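Local coordinates for peptidoglycan recognition protein SA CG11709-PA (PDB 1SXR), which recognises peptidoglycan of Gram-positive bacteria and activates the Toll pathway in Drosophila innate immunity, at residues A[34-39]-A[142-147]; A[40-45]-A[114-119]; A[97-102]-A[151-156]. All coordinates share one frame; numbering follows the deposited sequence. Where two conformers were deposited one is given.

Contact 1 (A[34-39]-A[142-147]); sequences PIRYVV and SEDYAL
Val38 and Ser142 bury the most surface where 34-39 meets 142-147. Val38 splays its two methyls over different partners. Val38 CG1 lies 3.6 Å from CD1 of Leu147, and Val38 CG2 lies 3.7 Å from CD1 of the Tyr145 ring. CG1 is anti to the backbone N (chi1 174°), which turns CG2 back toward Tyr145. Beyond them Leu132 of helix 122-137 also packs on Val38 and Tyr145. The backbone of Val38 is bonded too: its N donates to Ala146 O at 2.8 Å. Ala146 N in turn donates to Arg36 O at 2.9 Å. This is parallel pairing of strands 35-39 and 145-147, at the edge of the mixed sheet of the amidase-like fold. Ala146 sets its CB 3.8 Å from CD1 of Tyr37, on the sheet face opposite Val38 and Leu147. Ser142 lies ahead of the corner, at the start of a type I turn that ends at Tyr145. Ser142 N gives 35-39 a third bond, to Ile35 O at 2.8 Å. Arg36 runs out extended from CG to NE and covers Ser142, with NH1 3.5 Å from Ser142 CB. Arg36 NH1 is 4.2 Å from OD1 of Asp144, which approaches the guanidinium edge near its plane. The charges are opposite, but the distance is too long for a salt bridge.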
ATOM      1  N   PRO A  34       2.844  14.493  -9.836  1.00 17.63           N
ATOM      2  CA  PRO A  34       3.067  13.660  -8.648  1.00 17.24           C
ATOM      3  C   PRO A  34       1.767  13.382  -7.884  1.00 16.47           C
ATOM      4  O   PRO A  34       0.793  14.154  -7.961  1.00 17.04           O
ATOM      5  CB  PRO A  34       4.025  14.511  -7.805  1.00 17.35           C
ATOM      6  CG  PRO A  34       3.690  15.917  -8.171  1.00 18.34           C
ATOM      7  CD  PRO A  34       3.201  15.903  -9.603  1.00 18.05           C
ATOM      8  N   ILE A  35       1.748  12.246  -7.188  1.00 14.90           N
ATOM      9  CA  ILE A  35       0.594  11.844  -6.401  1.00 14.26           C
ATOM     10  C   ILE A  35       0.637  12.573  -5.074  1.00 14.30           C
ATOM     11  O   ILE A  35       1.723  12.740  -4.499  1.00 14.80           O
ATOM     12  CB  ILE A  35       0.652  10.327  -6.197  1.00 13.70           C
ATOM     13  CG1 ILE A  35       0.199   9.622  -7.476  1.00 13.63           C
ATOM     14  CG2 ILE A  35      -0.188   9.881  -4.997  1.00 12.82           C
ATOM     15  CD1 ILE A  35      -1.295   9.692  -7.692  1.00 12.20           C
ATOM     16  N   ARG A  36      -0.527  12.991  -4.589  1.00 13.72           N
ATOM     17  CA  ARG A  36      -0.613  13.896  -3.446  1.00 14.61           C
ATOM     18  C   ARG A  36      -1.148  13.254  -2.188  1.00 14.68           C
ATOM     19  O   ARG A  36      -1.245  13.907  -1.145  1.00 14.37           O
ATOM     20  CB  ARG A  36      -1.456  15.122  -3.813  1.00 15.99           C
ATOM     21  CG  ARG A  36      -0.828  15.894  -4.959  1.00 17.72           C
ATOM     22  CD  ARG A  36      -1.463  17.226  -5.257  1.00 22.05           C
ATOM     23  NE  ARG A  36      -0.884  17.755  -6.494  1.00 27.73           N
ATOM     24  CZ  ARG A  36       0.248  18.450  -6.580  1.00 29.33           C
ATOM     25  NH1 ARG A  36       0.957  18.741  -5.492  1.00 30.89           N
ATOM     26  NH2 ARG A  36       0.673  18.874  -7.766  1.00 29.40           N
ATOM     27  N   TYR A  37      -1.498  11.969  -2.297  1.00 13.88           N
ATOM     28  CA  TYR A  37      -2.039  11.200  -1.186  1.00 13.21           C
ATOM     29  C   TYR A  37      -1.392   9.819  -1.077  1.00 13.21           C
ATOM     30  O   TYR A  37      -1.210   9.147  -2.079  1.00 12.33           O
ATOM     31  CB  TYR A  37      -3.539  11.005  -1.399  1.00 13.75           C
ATOM     32  CG  TYR A  37      -4.336  12.270  -1.183  1.00 14.66           C
ATOM     33  CD1 TYR A  37      -4.631  12.706   0.108  1.00 15.34           C
ATOM     34  CD2 TYR A  37      -4.788  13.020  -2.250  1.00 15.41           C
ATOM     35  CE1 TYR A  37      -5.358  13.856   0.327  1.00 17.76           C
ATOM     36  CE2 TYR A  37      -5.533  14.168  -2.045  1.00 18.51           C
ATOM     37  CZ  TYR A  37      -5.805  14.579  -0.754  1.00 17.63           C
ATOM     38  OH  TYR A  37      -6.553  15.719  -0.525  1.00 21.19           O
ATOM     39  N   VAL A  38      -1.070   9.414   0.149  1.00 11.98           N
ATOM     40  CA  VAL A  38      -0.611   8.049   0.443  1.00 12.04           C
ATOM     41  C   VAL A  38      -1.592   7.461   1.448  1.00 12.35           C
ATOM     42  O   VAL A  38      -1.882   8.074   2.476  1.00 12.91           O
ATOM     43  CB  VAL A  38       0.790   8.076   1.055  1.00 11.81           C
ATOM     44  CG1 VAL A  38       1.212   6.687   1.493  1.00 12.85           C
ATOM     45  CG2 VAL A  38       1.774   8.664   0.060  1.00 13.85           C
ATOM     46  N   VAL A  39      -2.133   6.279   1.142  1.00 11.22           N
ATOM     47  CA  VAL A  39      -3.096   5.628   2.024  1.00 10.62           C
ATOM     48  C   VAL A  39      -2.456   4.377   2.630  1.00 11.07           C
ATOM     49  O   VAL A  39      -1.988   3.499   1.891  1.00 10.80           O
ATOM     50  CB  VAL A  39      -4.363   5.179   1.283  1.00 10.66           C
ATOM     51  CG1 VAL A  39      -5.414   4.734   2.333  1.00 12.14           C
ATOM     52  CG2 VAL A  39      -4.877   6.330   0.386  1.00 12.52           C
ATOM     53  N   SER A 142       4.181  14.136  -4.286  1.00 15.47           N
ATOM     54  CA  SER A 142       4.464  15.559  -4.120  1.00 17.18           C
ATOM     55  C   SER A 142       5.299  15.758  -2.856  1.00 18.13           C
ATOM     56  O   SER A 142       5.255  14.947  -1.923  1.00 17.79           O
ATOM     57  CB  SER A 142       3.186  16.380  -4.058  1.00 17.46           C
ATOM     58  OG  SER A 142       2.349  15.962  -3.002  1.00 19.69           O
ATOM     59  N   GLU A 143       6.076  16.839  -2.820  1.00 19.37           N
ATOM     60  CA  GLU A 143       6.882  17.091  -1.629  1.00 19.61           C
ATOM     61  C   GLU A 143       5.998  17.318  -0.386  1.00 19.52           C
ATOM     62  O   GLU A 143       6.441  17.060   0.736  1.00 20.46           O
ATOM     63  CB  GLU A 143       7.849  18.267  -1.871  1.00 19.88           C
ATOM     64  CG  GLU A 143       8.980  17.958  -2.863  1.00 21.17           C
ATOM     65  CD  GLU A 143      10.184  18.891  -2.723  0.50 20.04           C
ATOM     66  OE1 GLU A 143       9.980  20.076  -2.409  0.50 19.81           O
ATOM     67  OE2 GLU A 143      11.338  18.431  -2.930  0.50 19.25           O
ATOM     68  N   ASP A 144       4.761  17.782  -0.576  1.00 19.98           N
ATOM     69  CA  ASP A 144       3.849  17.993   0.544  1.00 19.60           C
ATOM     70  C   ASP A 144       2.677  17.009   0.577  1.00 19.06           C
ATOM     71  O   ASP A 144       1.562  17.374   0.969  1.00 18.34           O
ATOM     72  CB  ASP A 144       3.316  19.435   0.578  1.00 21.43           C
ATOM     73  CG  ASP A 144       2.642  19.846  -0.719  0.50 21.00           C
ATOM     74  OD1 ASP A 144       2.866  19.200  -1.768  0.50 23.78           O
ATOM     75  OD2 ASP A 144       1.861  20.817  -0.781  0.50 24.34           O
ATOM     76  N   TYR A 145       2.940  15.759   0.187  1.00 18.15           N
ATOM     77  CA  TYR A 145       1.882  14.746   0.148  1.00 17.60           C
ATOM     78  C   TYR A 145       1.200  14.599   1.494  1.00 17.14           C
ATOM     79  O   TYR A 145       1.811  14.842   2.542  1.00 18.02           O
ATOM     80  CB  TYR A 145       2.430  13.385  -0.308  1.00 16.86           C
ATOM     81  CG  TYR A 145       3.331  12.708   0.683  1.00 16.18           C
ATOM     82  CD1 TYR A 145       2.809  11.881   1.670  1.00 15.96           C
ATOM     83  CD2 TYR A 145       4.704  12.902   0.652  1.00 16.23           C
ATOM     84  CE1 TYR A 145       3.635  11.253   2.590  1.00 16.52           C
ATOM     85  CE2 TYR A 145       5.535  12.278   1.562  1.00 16.20           C
ATOM     86  CZ  TYR A 145       5.002  11.468   2.535  1.00 16.76           C
ATOM     87  OH  TYR A 145       5.844  10.870   3.454  1.00 18.21           O
ATOM     88  N   ALA A 146      -0.071  14.197   1.456  1.00 16.13           N
ATOM     89  CA  ALA A 146      -0.834  13.874   2.671  1.00 16.29           C
ATOM     90  C   ALA A 146      -0.803  12.363   2.911  1.00 16.31           C
ATOM     91  O   ALA A 146      -1.027  11.596   1.975  1.00 17.15           O
ATOM     92  CB  ALA A 146      -2.260  14.331   2.542  1.00 16.15           C
ATOM     93  N   LEU A 147      -0.533  11.974   4.152  1.00 15.67           N
ATOM     94  CA  LEU A 147      -0.550  10.572   4.584  1.00 15.07           C
ATOM     95  C   LEU A 147      -1.837  10.308   5.352  1.00 15.38           C
ATOM     96  O   LEU A 147      -2.152  11.009   6.325  1.00 14.84           O
ATOM     97  CB  LEU A 147       0.658  10.297   5.493  1.00 14.77           C
ATOM     98  CG  LEU A 147       0.790   8.860   6.019  1.00 14.34           C
ATOM     99  CD1 LEU A 147       1.348   8.010   4.892  1.00 16.57           C
ATOM    100  CD2 LEU A 147       1.701   8.783   7.241  1.00 17.24           C
TER

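Contact 2 (A[40-45]-A[114-119]); sequences IHHTVT and NFVDKL
The backbones of 40-45 and 114-119 come closest at Val44 and Asn114, whose CA atoms are 4.1 Å apart, and no hydrogen bond joins the two segments. Val44 has a positive phi (72°) and is the middle residue of a classic gamma turn, closed by a weak bond from Thr45 N to Thr43 O. This turn follows the end of strand 35-42. His42, the last strand residue, has the largest share of the contact. Its ring presents an edge to the other backbone, with His42 CD2 only 2.9 Å from Phe115 N in the ring plane. That is tight for a carbon, so the assignment of the ring atoms is somewhat doubtful. CB of His42 meets the edge of the Phe115 ring at CD2, 3.7 Å away. With CG anti to the backbone N (chi1 -179°), Asn114 runs beside the imidazole in the same direction, its amide nearly perpendicular to the ring. Asn114 OD1 accepts from Val116 N at 3.3 Å and so forms an Asx turn. On the other branch, Asn114 ND2 lies 3.9 Å from Val44 CG1. An alanine here takes away OD1, and without that acceptor for Val116 N the Asx turn is likely to loosen and the loop to shift beside His42. The side chain of His42 is about 6 Å from that of Thr156, inferred to contact peptidoglycan. Helix 161-167 lies behind the loop, where Phe115 packs on Leu163 and Val116 O accepts from Thr162. Strand 106-111 runs alongside, bonded through Phe111 to His41 and Thr43.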
ATOM      1  N   ILE A  40      -2.448   4.281   3.961  1.00 10.53           N
ATOM      2  CA  ILE A  40      -1.854   3.126   4.635  1.00  9.80           C
ATOM      3  C   ILE A  40      -2.934   2.104   5.000  1.00 10.63           C
ATOM      4  O   ILE A  40      -4.006   2.447   5.520  1.00 11.02           O
ATOM      5  CB  ILE A  40      -1.102   3.555   5.935  1.00  9.59           C
ATOM      6  CG1 ILE A  40      -0.014   4.598   5.649  1.00 11.65           C
ATOM      7  CG2 ILE A  40      -0.485   2.322   6.617  1.00 11.31           C
ATOM      8  CD1 ILE A  40       0.950   4.178   4.568  1.00 11.55           C
ATOM      9  N   HIS A  41      -2.610   0.847   4.702  1.00 10.10           N
ATOM     10  CA  HIS A  41      -3.499  -0.300   4.921  1.00  9.24           C
ATOM     11  C   HIS A  41      -2.723  -1.415   5.599  1.00  9.18           C
ATOM     12  O   HIS A  41      -1.501  -1.401   5.660  1.00  9.26           O
ATOM     13  CB  HIS A  41      -4.006  -0.824   3.572  1.00  9.09           C
ATOM     14  CG  HIS A  41      -5.167  -0.057   3.036  1.00 10.41           C
ATOM     15  ND1 HIS A  41      -6.433  -0.175   3.567  1.00 11.83           N
ATOM     16  CD2 HIS A  41      -5.263   0.837   2.015  1.00 12.06           C
ATOM     17  CE1 HIS A  41      -7.264   0.610   2.898  1.00 11.07           C
ATOM     18  NE2 HIS A  41      -6.578   1.237   1.951  1.00 10.76           N
ATOM     19  N   HIS A  42      -3.460  -2.393   6.118  1.00  9.24           N
ATOM     20  CA  HIS A  42      -2.874  -3.704   6.407  1.00  8.97           C
ATOM     21  C   HIS A  42      -3.611  -4.756   5.621  1.00  9.04           C
ATOM     22  O   HIS A  42      -4.735  -4.500   5.176  1.00 10.49           O
ATOM     23  CB  HIS A  42      -2.796  -4.003   7.919  1.00  9.49           C
ATOM     24  CG  HIS A  42      -4.097  -4.310   8.633  1.00  9.00           C
ATOM     25  ND1 HIS A  42      -5.363  -4.117   8.117  1.00 13.33           N
ATOM     26  CD2 HIS A  42      -4.276  -4.733   9.910  1.00  7.94           C
ATOM     27  CE1 HIS A  42      -6.264  -4.424   9.044  1.00  9.11           C
ATOM     28  NE2 HIS A  42      -5.624  -4.808  10.131  1.00 13.72           N
ATOM     29  N   THR A  43      -2.985  -5.925   5.418  1.00  8.55           N
ATOM     30  CA  THR A  43      -3.628  -6.946   4.591  1.00  9.23           C
ATOM     31  C   THR A  43      -4.517  -7.892   5.377  1.00 10.19           C
ATOM     32  O   THR A  43      -5.308  -8.620   4.772  1.00 10.88           O
ATOM     33  CB  THR A  43      -2.622  -7.819   3.847  1.00  9.01           C
ATOM     34  OG1 THR A  43      -1.758  -8.468   4.781  1.00 10.93           O
ATOM     35  CG2 THR A  43      -1.680  -6.949   2.965  1.00  9.82           C
ATOM     36  N   VAL A  44      -4.312  -7.922   6.696  1.00  9.90           N
ATOM     37  CA  VAL A  44      -4.978  -8.864   7.637  1.00 10.29           C
ATOM     38  C   VAL A  44      -4.463 -10.285   7.500  1.00 10.86           C
ATOM     39  O   VAL A  44      -3.916 -10.844   8.452  1.00 11.52           O
ATOM     40  CB  VAL A  44      -6.509  -8.867   7.519  1.00 10.78           C
ATOM     41  CG1 VAL A  44      -7.116  -9.757   8.618  1.00 12.54           C
ATOM     42  CG2 VAL A  44      -7.032  -7.447   7.632  1.00 11.69           C
ATOM     43  N   THR A  45      -4.632 -10.861   6.305  1.00 11.72           N
ATOM     44  CA  THR A  45      -4.116 -12.193   6.005  1.00 13.33           C
ATOM     45  C   THR A  45      -2.729 -12.089   5.353  1.00 14.37           C
ATOM     46  O   THR A  45      -2.389 -11.062   4.755  1.00 15.42           O
ATOM     47  N   ASN A 114      -1.633  -8.345  10.344  1.00 11.37           N
ATOM     48  CA  ASN A 114      -2.832  -7.868  11.004  1.00 12.25           C
ATOM     49  C   ASN A 114      -2.369  -7.033  12.164  1.00 12.53           C
ATOM     50  O   ASN A 114      -1.831  -7.560  13.144  1.00 13.80           O
ATOM     51  CB  ASN A 114      -3.651  -9.043  11.517  1.00 12.48           C
ATOM     52  CG  ASN A 114      -4.934  -8.617  12.190  1.00 12.92           C
ATOM     53  OD1 ASN A 114      -5.106  -7.435  12.545  1.00 15.27           O
ATOM     54  ND2 ASN A 114      -5.868  -9.560  12.337  1.00 14.60           N
ATOM     55  N   PHE A 115      -2.582  -5.725  12.063  1.00 13.03           N
ATOM     56  CA  PHE A 115      -1.959  -4.793  13.013  1.00 13.68           C
ATOM     57  C   PHE A 115      -3.007  -4.051  13.862  1.00 14.99           C
ATOM     58  O   PHE A 115      -2.831  -2.891  14.270  1.00 15.39           O
ATOM     59  CB  PHE A 115      -0.964  -3.886  12.274  1.00 14.24           C
ATOM     60  CG  PHE A 115       0.076  -4.680  11.538  1.00 12.34           C
ATOM     61  CD1 PHE A 115       1.061  -5.349  12.255  1.00 12.36           C
ATOM     62  CD2 PHE A 115       0.050  -4.836  10.153  1.00 13.32           C
ATOM     63  CE1 PHE A 115       1.980  -6.132  11.627  1.00 12.69           C
ATOM     64  CE2 PHE A 115       0.976  -5.609   9.526  1.00 12.40           C
ATOM     65  CZ  PHE A 115       1.955  -6.261  10.251  1.00 13.78           C
ATOM     66  N   VAL A 116      -4.108  -4.736  14.145  1.00 15.31           N
ATOM     67  CA  VAL A 116      -5.058  -4.190  15.104  1.00 16.27           C
ATOM     68  C   VAL A 116      -4.409  -4.048  16.483  1.00 17.11           C
ATOM     69  O   VAL A 116      -4.596  -3.016  17.136  1.00 18.34           O
ATOM     70  CB  VAL A 116      -6.340  -5.033  15.216  1.00 15.78           C
ATOM     71  CG1 VAL A 116      -7.267  -4.446  16.304  0.80 14.55           C
ATOM     72  CG2 VAL A 116      -7.045  -5.111  13.871  0.80 17.46           C
ATOM     73  N   ASP A 117      -3.627  -5.050  16.893  1.00 18.33           N
ATOM     74  CA  ASP A 117      -3.151  -5.193  18.292  1.00 19.79           C
ATOM     75  C   ASP A 117      -1.626  -5.139  18.455  1.00 20.73           C
ATOM     76  O   ASP A 117      -1.110  -5.262  19.582  1.00 20.88           O
ATOM     77  CB  ASP A 117      -3.625  -6.530  18.905  1.00 20.74           C
ATOM     78  CG  ASP A 117      -5.133  -6.610  19.111  1.00 24.24           C
ATOM     79  OD1 ASP A 117      -5.749  -5.606  19.521  1.00 26.47           O
ATOM     80  OD2 ASP A 117      -5.795  -7.669  18.916  1.00 29.15           O
ATOM     81  N   LYS A 118      -0.895  -4.974  17.353  1.00 19.16           N
ATOM     82  CA  LYS A 118       0.556  -4.891  17.400  1.00 19.55           C
ATOM     83  C   LYS A 118       1.025  -4.062  16.223  1.00 18.37           C
ATOM     84  O   LYS A 118       0.245  -3.798  15.310  1.00 18.07           O
ATOM     85  CB  LYS A 118       1.169  -6.290  17.287  1.00 19.38           C
ATOM     86  CG  LYS A 118       0.900  -6.969  15.931  1.00 21.15           C
ATOM     87  CD  LYS A 118       1.491  -8.369  15.823  1.00 21.28           C
ATOM     88  CE  LYS A 118       1.396  -8.869  14.367  1.00 24.77           C
ATOM     89  NZ  LYS A 118       1.648 -10.330  14.238  1.00 28.72           N
ATOM     90  N   LEU A 119       2.298  -3.690  16.238  1.00 17.90           N
ATOM     91  CA  LEU A 119       2.882  -2.926  15.141  1.00 17.46           C
ATOM     92  C   LEU A 119       3.633  -3.841  14.192  1.00 17.19           C
ATOM     93  O   LEU A 119       4.077  -4.930  14.583  1.00 17.26           O
ATOM     94  CB  LEU A 119       3.865  -1.887  15.684  1.00 18.01           C
ATOM     95  CG  LEU A 119       3.326  -0.650  16.382  1.00 19.26           C
ATOM     96  CD1 LEU A 119       4.503   0.188  16.843  1.00 21.87           C
ATOM     97  CD2 LEU A 119       2.437   0.147  15.436  1.00 21.33           C
TER

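Contact 3 (A[97-102]-A[151-156]); sequences AHTYGY and SQVIST. With SO4 (sulfate ion), chain C.
Val153 overlaps the Tyr102 ring, its CG1 3.7 Å from ring atom CE2, and the two side chains cross at about a right angle. This joins two loops of the amidase-like fold: a type II turn from Thr99 to Tyr102, and the loop between strand 145-149 and helix 161-167. The Tyr102 hydroxyl bonds to the backbone O of His178, in the C-terminal histidine tag. The other methyl of Val153, CG2, reaches CG2 of Thr99 at 3.6 Å. Thr99 has that methyl anti to its own N, while OG1 (chi1 -50°) stands anti to the carbonyl carbon, toward the histidines. There Thr99 OG1 pairs with His98 ND1 at 2.7 Å, in the plane of the imidazole, and also with NE2 of His41. Two histidines thus fix the rotation of the hydroxyl. Ile154 covers the start of the turn. Ile154 CG2 meets Tyr100 O at 3.6 Å, and its CD1 reaches toward His98 O. The turn is closed by Tyr102 N donating to Thr99 O, and Gly101 takes the positive phi (92°) of its third position. A sulfate, probably from the crystallisation liquor, takes a weak bond from Gly101 N to O2 and further bonds from Asn103 N and Ala104 N. Thr156, inferred to contact peptidoglycan, lies further along the second loop. One water links the loops, donating to Tyr100 O at 2.7 Å and to Val153 O at 3.2 Å.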
ATOM      1  N   ALA A  97      -6.765  -0.494  -6.425  1.00  9.31           N
ATOM      2  CA  ALA A  97      -8.166  -0.735  -6.032  1.00  9.97           C
ATOM      3  C   ALA A  97      -8.272  -0.868  -4.499  1.00 10.64           C
ATOM      4  O   ALA A  97      -9.161  -1.571  -3.987  1.00 11.84           O
ATOM      5  CB  ALA A  97      -8.674  -1.992  -6.707  1.00 10.82           C
ATOM      6  N   HIS A  98      -7.385  -0.183  -3.779  1.00  9.87           N
ATOM      7  CA  HIS A  98      -7.305  -0.308  -2.316  1.00  9.69           C
ATOM      8  C   HIS A  98      -8.235   0.612  -1.533  1.00  9.66           C
ATOM      9  O   HIS A  98      -8.600   0.262  -0.406  1.00 10.30           O
ATOM     10  CB  HIS A  98      -5.870  -0.037  -1.860  1.00 10.04           C
ATOM     11  CG  HIS A  98      -5.319   1.210  -2.463  1.00  8.77           C
ATOM     12  ND1 HIS A  98      -5.544   2.465  -1.926  1.00  9.98           N
ATOM     13  CD2 HIS A  98      -4.668   1.407  -3.638  1.00 10.64           C
ATOM     14  CE1 HIS A  98      -5.024   3.377  -2.734  1.00 10.62           C
ATOM     15  NE2 HIS A  98      -4.470   2.759  -3.767  1.00 11.88           N
ATOM     16  N   THR A  99      -8.599   1.777  -2.078  1.00 10.04           N
ATOM     17  CA  THR A  99      -9.342   2.767  -1.309  1.00 10.33           C
ATOM     18  C   THR A  99     -10.238   3.573  -2.217  1.00 11.06           C
ATOM     19  O   THR A  99      -9.736   4.465  -2.902  1.00 10.25           O
ATOM     20  CB  THR A  99      -8.372   3.765  -0.679  1.00 10.71           C
ATOM     21  OG1 THR A  99      -7.335   3.053   0.006  1.00 10.61           O
ATOM     22  CG2 THR A  99      -9.067   4.592   0.420  1.00 11.39           C
ATOM     23  N   TYR A 100     -11.546   3.305  -2.195  1.00 11.30           N
ATOM     24  CA  TYR A 100     -12.458   4.092  -3.005  1.00 12.67           C
ATOM     25  C   TYR A 100     -12.259   5.594  -2.788  1.00 12.41           C
ATOM     26  O   TYR A 100     -12.198   6.082  -1.640  1.00 13.14           O
ATOM     27  CB  TYR A 100     -13.925   3.728  -2.697  1.00 13.66           C
ATOM     28  CG  TYR A 100     -14.871   4.804  -3.215  1.00 16.73           C
ATOM     29  CD1 TYR A 100     -15.152   4.881  -4.549  1.00 15.96           C
ATOM     30  CD2 TYR A 100     -15.437   5.760  -2.361  1.00 17.60           C
ATOM     31  CE1 TYR A 100     -15.967   5.867  -5.061  1.00 18.10           C
ATOM     32  CE2 TYR A 100     -16.277   6.772  -2.864  1.00 19.50           C
ATOM     33  CZ  TYR A 100     -16.534   6.810  -4.226  1.00 18.44           C
ATOM     34  OH  TYR A 100     -17.364   7.796  -4.768  1.00 19.34           O
ATOM     35  N   GLY A 101     -12.124   6.325  -3.899  1.00 13.01           N
ATOM     36  CA  GLY A 101     -11.952   7.779  -3.825  1.00 13.06           C
ATOM     37  C   GLY A 101     -10.497   8.203  -3.791  1.00 12.95           C
ATOM     38  O   GLY A 101     -10.164   9.393  -4.002  1.00 13.91           O
ATOM     39  N   TYR A 102      -9.630   7.230  -3.510  1.00 12.06           N
ATOM     40  CA  TYR A 102      -8.191   7.485  -3.398  1.00 11.68           C
ATOM     41  C   TYR A 102      -7.348   6.557  -4.251  1.00 11.73           C
ATOM     42  O   TYR A 102      -6.141   6.435  -4.034  1.00 12.19           O
ATOM     43  CB  TYR A 102      -7.727   7.471  -1.920  1.00 12.06           C
ATOM     44  CG  TYR A 102      -8.160   8.739  -1.184  1.00 13.26           C
ATOM     45  CD1 TYR A 102      -7.328   9.835  -1.118  1.00 14.58           C
ATOM     46  CD2 TYR A 102      -9.413   8.828  -0.618  1.00 11.48           C
ATOM     47  CE1 TYR A 102      -7.749  11.001  -0.486  1.00 14.78           C
ATOM     48  CE2 TYR A 102      -9.847   9.979   0.035  1.00 14.50           C
ATOM     49  CZ  TYR A 102      -8.981  11.057   0.088  1.00 15.74           C
ATOM     50  OH  TYR A 102      -9.350  12.215   0.716  1.00 16.76           O
ATOM     51  N   SER A 151      -8.966   3.796   7.103  1.00 12.93           N
ATOM     52  CA  SER A 151     -10.130   3.943   7.974  1.00 13.03           C
ATOM     53  C   SER A 151     -10.630   5.380   8.045  1.00 13.92           C
ATOM     54  O   SER A 151     -11.787   5.625   8.420  1.00 14.82           O
ATOM     55  CB  SER A 151      -9.815   3.394   9.366  1.00 13.49           C
ATOM     56  OG  SER A 151      -8.791   4.155   9.991  1.00 16.08           O
ATOM     57  N   GLN A 152      -9.776   6.325   7.667  1.00 13.53           N
ATOM     58  CA  GLN A 152     -10.199   7.738   7.728  1.00 14.19           C
ATOM     59  C   GLN A 152     -11.147   8.109   6.608  1.00 15.01           C
ATOM     60  O   GLN A 152     -11.860   9.112   6.713  1.00 15.97           O
ATOM     61  CB  GLN A 152      -8.987   8.670   7.694  1.00 13.89           C
ATOM     62  CG  GLN A 152      -8.076   8.528   8.878  1.00 14.20           C
ATOM     63  CD  GLN A 152      -6.907   9.484   8.793  1.00 16.13           C
ATOM     64  OE1 GLN A 152      -5.781   9.085   8.494  1.00 15.57           O
ATOM     65  NE2 GLN A 152      -7.176  10.783   9.040  1.00 16.99           N
ATOM     66  N   VAL A 153     -11.159   7.329   5.526  1.00 14.79           N
ATOM     67  CA  VAL A 153     -11.912   7.706   4.322  1.00 15.36           C
ATOM     68  C   VAL A 153     -12.898   6.661   3.780  1.00 15.48           C
ATOM     69  O   VAL A 153     -13.774   7.005   2.994  1.00 17.06           O
ATOM     70  CB  VAL A 153     -10.969   8.194   3.205  1.00 15.38           C
ATOM     71  CG1 VAL A 153     -10.232   9.460   3.691  1.00 15.60           C
ATOM     72  CG2 VAL A 153      -9.937   7.100   2.861  1.00 16.08           C
ATOM     73  N   ILE A 154     -12.737   5.395   4.162  1.00 14.79           N
ATOM     74  CA  ILE A 154     -13.736   4.383   3.789  1.00 14.84           C
ATOM     75  C   ILE A 154     -14.092   3.568   5.021  1.00 14.67           C
ATOM     76  O   ILE A 154     -13.476   3.716   6.077  1.00 15.44           O
ATOM     77  CB  ILE A 154     -13.253   3.446   2.623  1.00 13.78           C
ATOM     78  CG1 ILE A 154     -11.993   2.681   3.033  1.00 15.16           C
ATOM     79  CG2 ILE A 154     -13.017   4.246   1.315  1.00 14.82           C
ATOM     80  CD1 ILE A 154     -11.575   1.660   1.998  1.00 16.07           C
ATOM     81  N   SER A 155     -15.128   2.748   4.903  1.00 16.24           N
ATOM     82  CA  SER A 155     -15.577   1.946   6.025  1.00 17.46           C
ATOM     83  C   SER A 155     -14.715   0.703   6.169  1.00 17.33           C
ATOM     84  O   SER A 155     -14.973  -0.319   5.539  1.00 19.66           O
ATOM     85  CB  SER A 155     -17.050   1.543   5.862  1.00 18.21           C
ATOM     86  OG  SER A 155     -17.887   2.685   5.904  0.50 19.62           O
ATOM     87  N   THR A 156     -13.672   0.817   6.979  1.00 16.20           N
ATOM     88  CA  THR A 156     -12.712  -0.265   7.183  1.00 15.86           C
ATOM     89  C   THR A 156     -12.006  -0.057   8.512  1.00 15.88           C
ATOM     90  O   THR A 156     -11.944   1.074   9.017  1.00 16.32           O
ATOM     91  CB  THR A 156     -11.676  -0.288   6.013  1.00 15.57           C
ATOM     92  OG1 THR A 156     -10.763  -1.400   6.178  1.00 14.78           O
ATOM     93  CG2 THR A 156     -10.771   0.939   6.052  1.00 16.19           C
TER
HETATM   94  S   SO4 C 401     -11.203   6.161  -7.513  1.00 15.44           S
HETATM   95  O1  SO4 C 401     -10.251   6.813  -6.630  1.00 23.15           O
HETATM   96  O2  SO4 C 401     -11.669   4.943  -6.900  1.00 22.18           O
HETATM   97  O3  SO4 C 401     -10.551   5.765  -8.732  1.00 21.84           O
HETATM   98  O4  SO4 C 401     -12.338   7.030  -7.706  1.00 16.58           O
HETATM   99  O   HOH W   1     -13.171   8.025  -0.026  1.00 18.32           O

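How the contacts relate
Contacts 1 and 2 share strand 35-42, contact 1 on its first part and contact 2 on its end. Their centres are about 22 Å apart, and each centre is about 15 Å from that of contact 3. Along the chain 40-45 and 114-119 both fall between 34-39 and 142-147, whereas contact 3 alternates with each of the others. Strand 35-42 lies between 106-111 and 145-149 in the mixed sheet. Leu147 of contact 1 packs on Ile40 of contact 2, CD1 to CG1 3.8 Å. Contact 3 lies against the sheet face carrying Tyr37 and Val39. Contacts 2 and 3 thus bring distant loops to the face and the end of strand 35-42, near Thr156, the probable peptidoglycan contact.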